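Local coordinates for protein beta-glucuronidase (PDB 6XXW) that probably hydrolyses beta-D-glucuronides, releasing glucuronic acid, as a tetrameric retaining glycosidase of glycosyl hydrolase family 2, at residues Y470-D475 / G507-S512. Sequence-based numbering, arbitrary orientation.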
ATOM      1  N   TYR A 470      19.893  13.310  12.482  1.00 18.15           N
ATOM      2  CA  TYR A 470      20.965  12.330  12.467  1.00 18.74           C
ATOM      3  C   TYR A 470      20.402  10.960  12.104  1.00 18.59           C
ATOM      4  O   TYR A 470      19.357  10.553  12.612  1.00 18.11           O
ATOM      5  CB  TYR A 470      21.648  12.280  13.830  1.00 16.96           C
ATOM      6  CG  TYR A 470      22.283  13.601  14.279  1.00 17.53           C
ATOM      7  CD1 TYR A 470      23.291  14.197  13.541  1.00 21.07           C
ATOM      8  CD2 TYR A 470      21.866  14.229  15.451  1.00 19.09           C
ATOM      9  CE1 TYR A 470      23.878  15.385  13.954  1.00 22.76           C
ATOM     10  CE2 TYR A 470      22.445  15.406  15.871  1.00 18.90           C
ATOM     11  CZ  TYR A 470      23.452  15.977  15.122  1.00 19.61           C
ATOM     12  OH  TYR A 470      24.028  17.152  15.531  1.00 24.15           O
ATOM     13  N   SER A 471      21.118  10.247  11.234  1.00 16.77           N
ATOM     14  CA  SER A 471      20.786   8.929  10.670  1.00 14.93           C
ATOM     15  C   SER A 471      19.745   9.017   9.553  1.00 18.30           C
ATOM     16  O   SER A 471      19.465   7.979   8.915  1.00 20.71           O
ATOM     17  CB  SER A 471      20.313   7.917  11.726  1.00 18.28           C
ATOM     18  OG  SER A 471      18.908   7.979  11.910  1.00 19.69           O
ATOM     19  N   TRP A 472      19.186  10.198   9.261  1.00 17.38           N
ATOM     20  CA  TRP A 472      18.306  10.380   8.107  1.00 18.96           C
ATOM     21  C   TRP A 472      19.011  11.165   7.006  1.00 19.45           C
ATOM     22  O   TRP A 472      19.334  10.601   5.955  1.00 19.01           O
ATOM     23  CB  TRP A 472      16.972  11.050   8.490  1.00 17.67           C
ATOM     24  CG  TRP A 472      16.068  11.054   7.283  1.00 16.21           C
ATOM     25  CD1 TRP A 472      15.865  12.086   6.403  1.00 20.29           C
ATOM     26  CD2 TRP A 472      15.331   9.939   6.771  1.00 15.04           C
ATOM     27  NE1 TRP A 472      15.024  11.689   5.389  1.00 17.24           N
ATOM     28  CE2 TRP A 472      14.689  10.372   5.584  1.00 18.75           C
ATOM     29  CE3 TRP A 472      15.143   8.616   7.201  1.00 18.02           C
ATOM     30  CZ2 TRP A 472      13.866   9.531   4.827  1.00 17.25           C
ATOM     31  CZ3 TRP A 472      14.313   7.770   6.447  1.00 16.42           C
ATOM     32  CH2 TRP A 472      13.674   8.243   5.275  1.00 13.43           C
ATOM     33  N   TYR A 473      19.245  12.468   7.192  1.00 18.65           N
ATOM     34  CA  TYR A 473      19.908  13.237   6.138  1.00 18.58           C
ATOM     35  C   TYR A 473      21.420  13.052   6.158  1.00 21.66           C
ATOM     36  O   TYR A 473      22.074  13.243   5.124  1.00 22.39           O
ATOM     37  CB  TYR A 473      19.580  14.731   6.261  1.00 19.20           C
ATOM     38  CG  TYR A 473      18.173  15.076   5.822  1.00 23.17           C
ATOM     39  CD1 TYR A 473      17.728  14.774   4.537  1.00 19.26           C
ATOM     40  CD2 TYR A 473      17.287  15.700   6.694  1.00 23.66           C
ATOM     41  CE1 TYR A 473      16.423  15.078   4.135  1.00 18.14           C
ATOM     42  CE2 TYR A 473      15.996  16.012   6.303  1.00 18.93           C
ATOM     43  CZ  TYR A 473      15.571  15.700   5.027  1.00 22.58           C
ATOM     44  OH  TYR A 473      14.287  16.018   4.641  1.00 22.75           O
ATOM     45  N   THR A 474      21.984  12.708   7.314  1.00 22.77           N
ATOM     46  CA  THR A 474      23.392  12.355   7.449  1.00 20.16           C
ATOM     47  C   THR A 474      23.492  10.927   7.966  1.00 22.21           C
ATOM     48  O   THR A 474      22.605  10.456   8.684  1.00 22.12           O
ATOM     49  CB  THR A 474      24.121  13.328   8.397  1.00 24.23           C
ATOM     50  OG1 THR A 474      23.410  13.422   9.639  1.00 23.93           O
ATOM     51  CG2 THR A 474      24.206  14.715   7.770  1.00 27.97           C
ATOM     52  N   ASP A 475      24.563  10.224   7.581  1.00 20.30           N
ATOM     53  CA  ASP A 475      24.750   8.815   7.951  1.00 21.24           C
ATOM     54  C   ASP A 475      23.465   8.019   7.732  1.00 19.94           C
ATOM     55  O   ASP A 475      23.004   7.270   8.597  1.00 19.55           O
ATOM     56  CB  ASP A 475      25.234   8.688   9.391  1.00 23.95           C
ATOM     57  CG  ASP A 475      26.488   9.510   9.647  1.00 26.87           C
ATOM     58  OD1 ASP A 475      27.554   9.154   9.111  1.00 23.90           O
ATOM     59  OD2 ASP A 475      26.405  10.519  10.366  1.00 25.29           O
ATOM     60  N   GLY A 507      12.740  13.327  12.736  1.00 20.40           N
ATOM     61  CA  GLY A 507      11.845  12.348  12.154  1.00 18.15           C
ATOM     62  C   GLY A 507      12.430  11.767  10.888  1.00 16.71           C
ATOM     63  O   GLY A 507      13.540  12.104  10.468  1.00 19.70           O
ATOM     64  N   ALA A 508      11.639  10.874  10.286  1.00 16.48           N
ATOM     65  CA  ALA A 508      12.044  10.085   9.131  1.00 18.74           C
ATOM     66  C   ALA A 508      10.832   9.886   8.231  1.00 17.19           C
ATOM     67  O   ALA A 508       9.715   9.742   8.733  1.00 19.85           O
ATOM     68  CB  ALA A 508      12.608   8.727   9.579  1.00 14.78           C
ATOM     69  N   ASP A 509      11.037   9.900   6.912  1.00 15.69           N
ATOM     70  CA  ASP A 509       9.941   9.567   6.003  1.00 18.40           C
ATOM     71  C   ASP A 509       9.550   8.108   6.193  1.00 18.56           C
ATOM     72  O   ASP A 509      10.416   7.245   6.346  1.00 18.70           O
ATOM     73  CB  ASP A 509      10.339   9.789   4.541  1.00 16.04           C
ATOM     74  CG  ASP A 509      10.561  11.246   4.203  1.00 17.95           C
ATOM     75  OD1 ASP A 509      11.642  11.777   4.557  1.00 22.23           O
ATOM     76  OD2 ASP A 509       9.667  11.846   3.563  1.00 21.10           O
ATOM     77  N   ALA A 510       8.241   7.833   6.217  1.00 18.46           N
ATOM     78  CA  ALA A 510       7.747   6.460   6.304  1.00 14.14           C
ATOM     79  C   ALA A 510       6.544   6.309   5.384  1.00 17.60           C
ATOM     80  O   ALA A 510       5.552   7.027   5.535  1.00 18.19           O
ATOM     81  CB  ALA A 510       7.373   6.071   7.742  1.00 17.35           C
ATOM     82  N   ILE A 511       6.636   5.404   4.417  1.00 17.68           N
ATOM     83  CA  ILE A 511       5.475   5.074   3.602  1.00 20.29           C
ATOM     84  C   ILE A 511       4.592   4.137   4.413  1.00 18.14           C
ATOM     85  O   ILE A 511       5.067   3.118   4.921  1.00 17.48           O
ATOM     86  CB  ILE A 511       5.889   4.417   2.276  1.00 20.62           C
ATOM     87  CG1 ILE A 511       6.937   5.251   1.530  1.00 22.93           C
ATOM     88  CG2 ILE A 511       4.647   4.180   1.409  1.00 21.83           C
ATOM     89  CD1 ILE A 511       6.546   6.677   1.329  1.00 23.78           C
ATOM     90  N   SER A 512       3.313   4.482   4.546  1.00 19.95           N
ATOM     91  CA  SER A 512       2.386   3.615   5.263  1.00 20.76           C
ATOM     92  C   SER A 512       2.360   2.225   4.626  1.00 18.33           C
ATOM     93  O   SER A 512       2.178   2.089   3.418  1.00 18.51           O
ATOM     94  CB  SER A 512       0.985   4.245   5.254  1.00 20.21           C
ATOM     95  OG  SER A 512       0.104   3.499   6.066  1.00 27.46           O
TER
HETATM   96  O   HOH W   1      13.662  12.931   3.144  1.00 21.72           O
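W472 comes closest to A508 along the backbone, their CA atoms 6.4 Å apart, where two irregular loops pass each other without direct hydrogen bonding. With CG anti to the backbone N (chi1 -174°), the indole of W472 lays one face along the chain at A508 and D509: D509 N sits 3.5 Å above the ring plane, displaced toward the rim, and A508 CA lies over the same face. The methyl CB of A508 packs against CE3 of W472 at 3.5 Å. Across the six-membered ring from CE3, the carboxylate of D509 lies tilted 28° from the ring plane, its OD1 3.2 Å from CZ2 of W472. That oxygen is poorly aligned with the indole N-H, and a water in the ring plane joins them instead, accepting from W472 NE1 at 2.9 Å and donating to D509 OD1 at 2.7 Å. K569 salt-bridges the same carboxylate oxygen, and the amide of K568 binds OD2. Were W472 an alanine, a gap would probably open beside A508 and D509, and the water would be left without its indole donor. The loops are adjacent beta-to-alpha connections of the (beta/alpha)8 barrel, at the C-terminal ends of parallel strands 463-467 and 501-505, before helices 482-497 and 524-538; F522, just before the second helix, meets the indole edge-to-face, and Y526 of that helix packs on it, as does I561 of a second subunit.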